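Glycosyl transferase (Staphylococcus aureus, PDB 5U02) is a glycosyl transferase of the TarS family, represented here by a helical linker region and two C-terminal beta domains of the immunoglobulin-like E-set kind. Local coordinates at residues 300-305 / 346-351; 287-292 / 326-331; 149-154 / 198-203. All blocks are in the same frame, centred on the assembly; numbering follows the deposited sequence.

Contact 1: 300-305 / 346-351; sequences VFEEGM and LNTAHM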
loop_
_atom_site.group_PDB
_atom_site.type_symbol
_atom_site.label_atom_id
_atom_site.label_comp_id
_atom_site.label_asym_id
_atom_site.label_seq_id
_atom_site.Cartn_x
_atom_site.Cartn_y
_atom_site.Cartn_z
ATOM N N VAL A 300 -13.674 25.037 6.362
ATOM C CA VAL A 300 -13.995 24.432 5.078
ATOM C C VAL A 300 -14.719 23.118 5.329
ATOM O O VAL A 300 -14.251 22.279 6.112
ATOM C CB VAL A 300 -12.732 24.217 4.224
ATOM C CG1 VAL A 300 -12.338 25.512 3.532
ATOM C CG2 VAL A 300 -11.585 23.691 5.078
ATOM N N PHE A 301 -15.864 22.945 4.673
ATOM C CA PHE A 301 -16.652 21.729 4.759
ATOM C C PHE A 301 -16.762 21.107 3.376
ATOM O O PHE A 301 -16.701 21.805 2.356
ATOM C CB PHE A 301 -18.055 22.006 5.329
ATOM C CG PHE A 301 -18.052 22.423 6.775
ATOM C CD1 PHE A 301 -17.806 23.740 7.132
ATOM C CD2 PHE A 301 -18.288 21.493 7.777
ATOM C CE1 PHE A 301 -17.797 24.123 8.463
ATOM C CE2 PHE A 301 -18.281 21.867 9.109
ATOM C CZ PHE A 301 -18.037 23.187 9.454
ATOM N N GLU A 302 -16.919 19.786 3.347
ATOM C CA GLU A 302 -17.107 19.089 2.083
ATOM C C GLU A 302 -18.449 19.471 1.470
ATOM O O GLU A 302 -19.483 19.454 2.145
ATOM C CB GLU A 302 -17.025 17.578 2.292
ATOM C CG GLU A 302 -17.800 17.072 3.499
ATOM C CD GLU A 302 -18.021 15.562 3.479
ATOM O OE1 GLU A 302 -18.565 15.034 4.471
ATOM O OE2 GLU A 302 -17.666 14.908 2.475
ATOM N N GLU A 303 -18.433 19.823 0.192
ATOM C CA GLU A 303 -19.666 20.190 -0.481
ATOM C C GLU A 303 -20.440 18.942 -0.886
ATOM O O GLU A 303 -19.869 17.869 -1.095
ATOM C CB GLU A 303 -19.369 21.062 -1.703
ATOM C CG GLU A 303 -18.739 22.410 -1.348
ATOM C CD GLU A 303 -18.686 23.356 -2.531
ATOM O OE1 GLU A 303 -18.221 22.940 -3.610
ATOM O OE2 GLU A 303 -19.129 24.512 -2.391
ATOM N N GLY A 304 -21.756 19.091 -0.983
ATOM C CA GLY A 304 -22.609 17.986 -1.369
ATOM C C GLY A 304 -23.775 17.797 -0.426
ATOM O O GLY A 304 -24.199 18.743 0.244
ATOM N N MET A 305 -24.284 16.570 -0.351
ATOM C CA MET A 305 -25.467 16.296 0.452
ATOM C C MET A 305 -25.198 16.553 1.929
ATOM O O MET A 305 -24.099 16.312 2.435
ATOM C CB MET A 305 -25.919 14.854 0.247
ATOM C CG MET A 305 -26.304 14.547 -1.185
ATOM S SD MET A 305 -26.534 12.786 -1.465
ATOM C CE MET A 305 -26.629 12.756 -3.254
ATOM N N LEU A 346 -26.178 18.008 13.045
ATOM C CA LEU A 346 -25.856 18.516 11.718
ATOM C C LEU A 346 -24.926 17.527 11.037
ATOM O O LEU A 346 -23.913 17.127 11.617
ATOM C CB LEU A 346 -25.203 19.900 11.790
ATOM C CG LEU A 346 -25.002 20.614 10.451
ATOM C CD1 LEU A 346 -25.367 22.089 10.569
ATOM C CD2 LEU A 346 -23.571 20.456 9.954
ATOM N N ASN A 347 -25.268 17.134 9.815
ATOM C CA ASN A 347 -24.506 16.137 9.075
ATOM C C ASN A 347 -24.040 16.700 7.742
ATOM O O ASN A 347 -24.805 17.363 7.038
ATOM C CB ASN A 347 -25.331 14.868 8.829
ATOM C CG ASN A 347 -25.431 13.987 10.059
ATOM O OD1 ASN A 347 -25.737 14.459 11.152
ATOM N ND2 ASN A 347 -25.167 12.696 9.886
ATOM N N THR A 348 -22.780 16.437 7.405
ATOM C CA THR A 348 -22.283 16.600 6.051
ATOM C C THR A 348 -22.334 15.241 5.357
ATOM O O THR A 348 -22.906 14.278 5.877
ATOM C CB THR A 348 -20.873 17.192 6.055
ATOM O OG1 THR A 348 -19.970 16.284 6.697
ATOM C CG2 THR A 348 -20.861 18.522 6.790
ATOM N N ALA A 349 -21.707 15.145 4.180
ATOM C CA ALA A 349 -21.822 13.925 3.383
ATOM C C ALA A 349 -21.225 12.710 4.089
ATOM O O ALA A 349 -21.726 11.592 3.924
ATOM C CB ALA A 349 -21.161 14.125 2.020
ATOM N N HIS A 350 -20.168 12.897 4.878
ATOM C CA HIS A 350 -19.513 11.772 5.536
ATOM C C HIS A 350 -19.361 11.916 7.045
ATOM O O HIS A 350 -18.887 10.970 7.684
ATOM C CB HIS A 350 -18.115 11.538 4.944
ATOM C CG HIS A 350 -18.114 11.211 3.482
ATOM N ND1 HIS A 350 -18.032 12.180 2.504
ATOM C CD2 HIS A 350 -18.158 10.024 2.833
ATOM C CE1 HIS A 350 -18.042 11.604 1.315
ATOM N NE2 HIS A 350 -18.118 10.296 1.487
ATOM N N MET A 351 -19.721 13.055 7.634
ATOM C CA MET A 351 -19.484 13.294 9.049
ATOM C C MET A 351 -20.768 13.761 9.728
ATOM O O MET A 351 -21.673 14.307 9.094
ATOM C CB MET A 351 -18.369 14.328 9.259
ATOM C CG MET A 351 -17.182 14.175 8.309
ATOM S SD MET A 351 -16.261 12.632 8.515
ATOM C CE MET A 351 -15.522 12.876 10.129
#
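Phe301 opens the contact: its ring atom CD2 lies 4.1 Å from Thr348 CG2, the two side chains crossing at about a right angle. The same ring also packs on Leu319 and Val327. Glu302 follows and does most of the work. Its CG is tucked between the backbone N and the carbonyl carbon (chi1 45°), and the chain then runs fully extended to deliver the carboxylate into the 348-351 turn. Glu302 OE1 is gripped by two donors: Thr348 OG1 at 2.9 Å, on the anti lone pair, and His350 N at 2.7 Å, on the syn side but somewhat out of the carboxylate plane. Glu302 OE2 takes the third bond through its syn lone pair, from His350 ND1 at 2.8 Å. That bond is nearly straight (163°), and the carboxylate and imidazole planes lie 24° apart, nearly coplanar. Bonds to both oxygens would hold the carboxylate's rotation; the negative charge would probably polarise the imidazole. Asn148 pins both partners from outside, bonding Glu302 N and Thr348 OG1. At Met305 the carbonyl O comes within 3.2 Å of Ala349 N at too poor an angle for a bond, while the side chain packs on Met305 of the third subunit. The result is a His-carboxylate hydrogen bond at the turn of the hairpin of strands 345-347 and 352-354, at the edge of an antiparallel E-set sheet.

Contact 2: 287-292 / 326-331; sequences KNKIIL and EVEILL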
loop_
_atom_site.group_PDB
_atom_site.type_symbol
_atom_site.label_atom_id
_atom_site.label_comp_id
_atom_site.label_asym_id
_atom_site.label_seq_id
_atom_site.Cartn_x
_atom_site.Cartn_y
_atom_site.Cartn_z
ATOM N N LYS A 287 -36.077 31.198 4.395
ATOM C CA LYS A 287 -36.761 30.124 5.099
ATOM C C LYS A 287 -36.165 28.748 4.851
ATOM O O LYS A 287 -36.596 27.785 5.495
ATOM C CB LYS A 287 -38.250 30.095 4.722
ATOM C CG LYS A 287 -38.991 31.378 5.060
ATOM C CD LYS A 287 -38.833 31.739 6.537
ATOM C CE LYS A 287 -39.478 30.696 7.446
ATOM N NZ LYS A 287 -38.742 30.540 8.733
ATOM N N ASN A 288 -35.176 28.625 3.961
ATOM C CA ASN A 288 -34.688 27.310 3.565
ATOM C C ASN A 288 -33.165 27.234 3.522
ATOM O O ASN A 288 -32.620 26.299 2.924
ATOM C CB ASN A 288 -35.270 26.917 2.195
ATOM C CG ASN A 288 -34.853 27.875 1.080
ATOM O OD1 ASN A 288 -34.391 28.992 1.336
ATOM N ND2 ASN A 288 -35.025 27.443 -0.163
ATOM N N LYS A 289 -32.458 28.180 4.137
ATOM C CA LYS A 289 -31.002 28.222 4.064
ATOM C C LYS A 289 -30.411 28.391 5.454
ATOM O O LYS A 289 -30.791 29.307 6.195
ATOM C CB LYS A 289 -30.522 29.351 3.144
ATOM C CG LYS A 289 -30.712 29.056 1.660
ATOM C CD LYS A 289 -30.398 30.272 0.792
ATOM C CE LYS A 289 -30.575 29.942 -0.684
ATOM N NZ LYS A 289 -30.569 31.151 -1.555
ATOM N N ILE A 290 -29.478 27.510 5.799
ATOM C CA ILE A 290 -28.730 27.583 7.046
ATOM C C ILE A 290 -27.320 28.053 6.710
ATOM O O ILE A 290 -26.689 27.528 5.784
ATOM C CB ILE A 290 -28.725 26.227 7.770
ATOM C CG1 ILE A 290 -30.168 25.791 8.049
ATOM C CG2 ILE A 290 -27.932 26.305 9.072
ATOM C CD1 ILE A 290 -30.310 24.363 8.529
ATOM N N ILE A 291 -26.844 29.060 7.435
ATOM C CA ILE A 291 -25.558 29.693 7.159
ATOM C C ILE A 291 -24.631 29.441 8.340
ATOM O O ILE A 291 -24.947 29.806 9.482
ATOM C CB ILE A 291 -25.705 31.202 6.898
ATOM C CG1 ILE A 291 -26.711 31.475 5.779
ATOM C CG2 ILE A 291 -24.352 31.805 6.541
ATOM C CD1 ILE A 291 -26.294 30.915 4.441
ATOM N N LEU A 292 -23.484 28.828 8.068
ATOM C CA LEU A 292 -22.437 28.642 9.062
ATOM C C LEU A 292 -21.345 29.665 8.790
ATOM O O LEU A 292 -20.798 29.709 7.682
ATOM C CB LEU A 292 -21.872 27.226 9.008
ATOM C CG LEU A 292 -22.864 26.080 9.219
ATOM C CD1 LEU A 292 -22.136 24.750 9.158
ATOM C CD2 LEU A 292 -23.605 26.236 10.539
ATOM N N GLU A 326 -17.868 31.147 5.118
ATOM C CA GLU A 326 -19.322 31.072 5.055
ATOM C C GLU A 326 -19.747 29.850 4.258
ATOM O O GLU A 326 -19.281 29.635 3.132
ATOM C CB GLU A 326 -19.926 32.337 4.444
ATOM C CG GLU A 326 -19.961 33.505 5.410
ATOM C CD GLU A 326 -20.437 34.781 4.765
ATOM O OE1 GLU A 326 -21.258 35.484 5.387
ATOM O OE2 GLU A 326 -19.989 35.082 3.638
ATOM N N VAL A 327 -20.650 29.070 4.842
ATOM C CA VAL A 327 -21.161 27.845 4.252
ATOM C C VAL A 327 -22.676 27.940 4.213
ATOM O O VAL A 327 -23.299 28.368 5.192
ATOM C CB VAL A 327 -20.705 26.610 5.052
ATOM C CG1 VAL A 327 -21.583 25.423 4.758
ATOM C CG2 VAL A 327 -19.253 26.292 4.735
ATOM N N GLU A 328 -23.268 27.553 3.089
ATOM C CA GLU A 328 -24.713 27.558 2.924
ATOM C C GLU A 328 -25.222 26.129 2.808
ATOM O O GLU A 328 -24.676 25.327 2.043
ATOM C CB GLU A 328 -25.128 28.363 1.694
ATOM C CG GLU A 328 -26.600 28.225 1.354
ATOM C CD GLU A 328 -26.932 28.783 -0.009
ATOM O OE1 GLU A 328 -27.129 30.008 -0.114
ATOM O OE2 GLU A 328 -26.988 27.997 -0.977
ATOM N N ILE A 329 -26.268 25.820 3.563
ATOM C CA ILE A 329 -26.955 24.542 3.468
ATOM C C ILE A 329 -28.342 24.849 2.931
ATOM O O ILE A 329 -29.196 25.372 3.656
ATOM C CB ILE A 329 -27.011 23.809 4.811
ATOM C CG1 ILE A 329 -25.591 23.489 5.294
ATOM C CG2 ILE A 329 -27.829 22.530 4.679
ATOM C CD1 ILE A 329 -25.526 22.844 6.662
ATOM N N LEU A 330 -28.554 24.556 1.647
ATOM C CA LEU A 330 -29.837 24.787 0.982
ATOM C C LEU A 330 -30.754 23.611 1.288
ATOM O O LEU A 330 -30.605 22.529 0.717
ATOM C CB LEU A 330 -29.636 24.959 -0.518
ATOM C CG LEU A 330 -30.890 25.136 -1.375
ATOM C CD1 LEU A 330 -31.656 26.382 -0.950
ATOM C CD2 LEU A 330 -30.539 25.192 -2.860
ATOM N N LEU A 331 -31.713 23.825 2.188
ATOM C CA LEU A 331 -32.584 22.755 2.650
ATOM C C LEU A 331 -33.611 22.381 1.585
ATOM O O LEU A 331 -33.926 23.160 0.681
ATOM C CB LEU A 331 -33.305 23.171 3.932
ATOM C CG LEU A 331 -32.423 23.445 5.144
ATOM C CD1 LEU A 331 -33.266 23.981 6.281
ATOM C CD2 LEU A 331 -31.710 22.170 5.556
#
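Ile290, Leu292 and Leu331 lose more surface here than any other residue, and all three are apolar. Ile290 forms a hydrogen-bonded antiparallel pair with Ile329: Ile290 N reaches Ile329 O at 3.0 Å, and Ile329 N returns to Ile290 O at 2.8 Å. With CG1 anti to its carbonyl carbon (chi1 -58°), Ile290 sends CD1 diagonally to Leu331 CD1, 3.7 Å away, the two side chains slanting across each other. Leu292 repeats the pattern two residues on. It exchanges a matching pair of backbone bonds with Val327, and the two CB atoms, Leu292 CB and Val327 CB, stand 4.2 Å apart on the face shared with Ile290 and Ile329. At the other end Leu331 donates its N to Asn288 O at 2.7 Å with a C=O...N angle of 164°, carrying the pairing one residue before the start of strand 289-294; Leu331 CB also rests 3.4 Å from Asn288 O. The axes of strands 289-292 and 326-331 approach to 4.7 Å at the closest, with an angle of 162° between their directions, a clear antiparallel pairing of the 7-stranded sheet. Met282 and Val308 pack against the apolar face. The reverse face is mixed. There the extended methylenes of Lys289 lie alongside Leu330, and a long salt bridge, 3.9 Å, runs from Lys289 NZ to Glu328 OE1; the lysine's stronger partner is Asp312 of the second subunit. The chemistry thus splits by face: aliphatic contacts bind this pair into its own domain's core, while Lys289 salt-bridges to the neighbouring subunit and Asn288 adds a weak hydrogen bond to it.

Contact 3: 149-154 / 198-203; sequences HKIVTE and IMLEDI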
loop_
_atom_site.group_PDB
_atom_site.type_symbol
_atom_site.label_atom_id
_atom_site.label_comp_id
_atom_site.label_asym_id
_atom_site.label_seq_id
_atom_site.Cartn_x
_atom_site.Cartn_y
_atom_site.Cartn_z
ATOM N N HIS A 149 -13.666 16.376 6.052
ATOM C CA HIS A 149 -13.724 14.956 5.732
ATOM C C HIS A 149 -12.371 14.361 5.368
ATOM O O HIS A 149 -12.068 13.238 5.785
ATOM C CB HIS A 149 -14.747 14.732 4.606
ATOM C CG HIS A 149 -14.687 13.377 3.971
ATOM N ND1 HIS A 149 -14.239 13.167 2.682
ATOM C CD2 HIS A 149 -14.991 12.153 4.471
ATOM C CE1 HIS A 149 -14.300 11.875 2.410
ATOM N NE2 HIS A 149 -14.747 11.238 3.478
ATOM N N LYS A 150 -11.525 15.097 4.651
ATOM C CA LYS A 150 -10.212 14.575 4.300
ATOM C C LYS A 150 -9.272 15.712 3.928
ATOM O O LYS A 150 -9.696 16.834 3.638
ATOM C CB LYS A 150 -10.295 13.578 3.140
ATOM C CG LYS A 150 -10.793 14.193 1.846
ATOM C CD LYS A 150 -10.733 13.199 0.693
ATOM C CE LYS A 150 -11.244 13.833 -0.590
ATOM N NZ LYS A 150 -11.169 12.892 -1.737
ATOM N N ILE A 151 -7.982 15.389 3.934
ATOM C CA ILE A 151 -6.931 16.241 3.395
ATOM C C ILE A 151 -6.384 15.565 2.148
ATOM O O ILE A 151 -6.089 14.364 2.166
ATOM C CB ILE A 151 -5.810 16.469 4.424
ATOM C CG1 ILE A 151 -6.352 17.150 5.682
ATOM C CG2 ILE A 151 -4.662 17.266 3.809
ATOM C CD1 ILE A 151 -5.400 17.055 6.869
ATOM N N VAL A 152 -6.252 16.327 1.067
ATOM C CA VAL A 152 -5.649 15.845 -0.170
ATOM C C VAL A 152 -4.421 16.699 -0.442
ATOM O O VAL A 152 -4.536 17.918 -0.638
ATOM C CB VAL A 152 -6.629 15.904 -1.351
ATOM C CG1 VAL A 152 -5.990 15.320 -2.614
ATOM C CG2 VAL A 152 -7.913 15.174 -1.003
ATOM N N THR A 153 -3.248 16.070 -0.445
ATOM C CA THR A 153 -2.013 16.788 -0.712
ATOM C C THR A 153 -1.199 16.034 -1.750
ATOM O O THR A 153 -1.147 14.799 -1.748
ATOM C CB THR A 153 -1.188 17.013 0.573
ATOM O OG1 THR A 153 -0.092 17.884 0.285
ATOM C CG2 THR A 153 -0.649 15.714 1.118
ATOM N N GLU A 154 -0.579 16.792 -2.649
ATOM C CA GLU A 154 0.263 16.249 -3.702
ATOM C C GLU A 154 1.689 16.725 -3.475
ATOM O O GLU A 154 1.930 17.928 -3.336
ATOM C CB GLU A 154 -0.241 16.690 -5.079
ATOM C CG GLU A 154 0.524 16.113 -6.251
ATOM C CD GLU A 154 0.080 16.712 -7.566
ATOM O OE1 GLU A 154 0.443 17.879 -7.837
ATOM O OE2 GLU A 154 -0.647 16.023 -8.320
ATOM N N ILE A 198 -5.721 11.849 3.180
ATOM C CA ILE A 198 -5.676 11.675 4.628
ATOM C C ILE A 198 -7.106 11.790 5.137
ATOM O O ILE A 198 -7.620 12.896 5.332
ATOM C CB ILE A 198 -4.774 12.709 5.302
ATOM C CG1 ILE A 198 -3.364 12.682 4.720
ATOM C CG2 ILE A 198 -4.731 12.473 6.798
ATOM C CD1 ILE A 198 -2.587 13.911 5.088
ATOM N N MET A 199 -7.743 10.648 5.368
ATOM C CA MET A 199 -9.114 10.614 5.860
ATOM C C MET A 199 -9.127 10.932 7.352
ATOM O O MET A 199 -8.518 10.213 8.150
ATOM C CB MET A 199 -9.724 9.241 5.591
ATOM C CG MET A 199 -9.402 8.707 4.209
ATOM S SD MET A 199 -9.904 9.855 2.922
ATOM C CE MET A 199 -11.678 9.705 3.038
ATOM N N LEU A 200 -9.834 11.999 7.731
ATOM C CA LEU A 200 -9.836 12.423 9.128
ATOM C C LEU A 200 -10.471 11.383 10.044
ATOM O O LEU A 200 -10.121 11.318 11.228
ATOM C CB LEU A 200 -10.552 13.765 9.273
ATOM C CG LEU A 200 -10.073 14.870 8.334
ATOM C CD1 LEU A 200 -10.901 16.113 8.504
ATOM C CD2 LEU A 200 -8.621 15.190 8.573
ATOM N N GLU A 201 -11.396 10.568 9.528
ATOM C CA GLU A 201 -11.909 9.453 10.323
ATOM C C GLU A 201 -10.801 8.462 10.662
ATOM O O GLU A 201 -10.854 7.808 11.709
ATOM C CB GLU A 201 -13.052 8.756 9.578
ATOM C CG GLU A 201 -13.678 7.570 10.321
ATOM C CD GLU A 201 -14.740 6.849 9.494
ATOM O OE1 GLU A 201 -15.127 7.370 8.426
ATOM O OE2 GLU A 201 -15.183 5.756 9.907
ATOM N N ASP A 202 -9.781 8.350 9.804
ATOM C CA ASP A 202 -8.673 7.442 10.082
ATOM C C ASP A 202 -7.712 7.999 11.132
ATOM O O ASP A 202 -7.107 7.222 11.880
ATOM C CB ASP A 202 -7.902 7.123 8.794
ATOM C CG ASP A 202 -8.699 6.266 7.821
ATOM O OD1 ASP A 202 -8.336 6.246 6.627
ATOM O OD2 ASP A 202 -9.683 5.622 8.243
ATOM N N ILE A 203 -7.554 9.321 11.209
ATOM C CA ILE A 203 -6.565 9.940 12.087
ATOM C C ILE A 203 -7.188 10.632 13.291
ATOM O O ILE A 203 -6.446 11.140 14.145
ATOM C CB ILE A 203 -5.670 10.927 11.313
ATOM C CG1 ILE A 203 -6.445 12.186 10.923
ATOM C CG2 ILE A 203 -5.096 10.272 10.067
ATOM C CD1 ILE A 203 -5.572 13.224 10.233
HETATM O O HOH W 1 -12.649 11.127 6.936
#
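The imidazole of His149 meets the methyl of Met199 on one side and stacks with the ring of His350 on the other. Met199 CE approaches obliquely, 3.5 Å from His149 NE2 and equally close to CE1, and the sulfur follows as a sulfur-aromatic contact: Met199 SD lies 5.3 Å from the centroid of the His149 ring, 33° off the normal. A bent chain, turned at both chi2 and chi3 (the latter -70°), curls the methyl back to the ring. The setting is an antiparallel strand pair in the first E-set domain, where strand 193-199 runs straight into helix 200-203 and Met199 occupies the N-cap position. Lys150 and Met199, a non-hydrogen-bonded pair, lie side by side with Lys150 CB 3.7 Å from Met199 SD; beyond the two segments, Lys150 NZ forms a salt bridge with Glu201 of the second subunit. On the opposite face of the sheet, Ile151 and Ile198 form a hydrogen-bonded pair. Ile151 N donates to Ile198 O at 2.9 Å and Ile198 N to Ile151 O at 2.7 Å. Their side chains slant across one another, with Leu171 and Val184 packing on Ile198 and Phe146 on Ile151. Leu200 extends this apolar patch from the helix: Leu200 CD2 touches Ile151 CD1 at 4.1 Å, the side chains meeting at about a right angle. In the first turn of the helix Glu201 N donates to a water at 2.9 Å; the very short approach of that water to His149 O leaves its exact position doubtful. The strand-to-helix change shows in the backbone too, for Leu200 N still reaches His149 O, at 3.2 Å, but from 38° above the carbonyl plane.

From the N terminus, the helical region comes first, and contact 3 then closes the earliest of the three loops, 43 residues between strands 150-159 and 193-199 of the first beta domain. It is complete before the others begin. In the second domain the segments alternate: 287-292 opens contact 2, 300-305 opens contact 1, 326-331 closes contact 2 and 346-351 closes contact 1, so these two cross. They share one sheet and touch directly, Leu346 CD1 lying 4.0 Å from Ile329 CD1. Contact 1 also reaches contact 3, with Glu302 CD 3.6 Å from His149 CB, and thereby joins the domains. Contacts 2 and 3 stay about 11 Å apart at their nearest atoms.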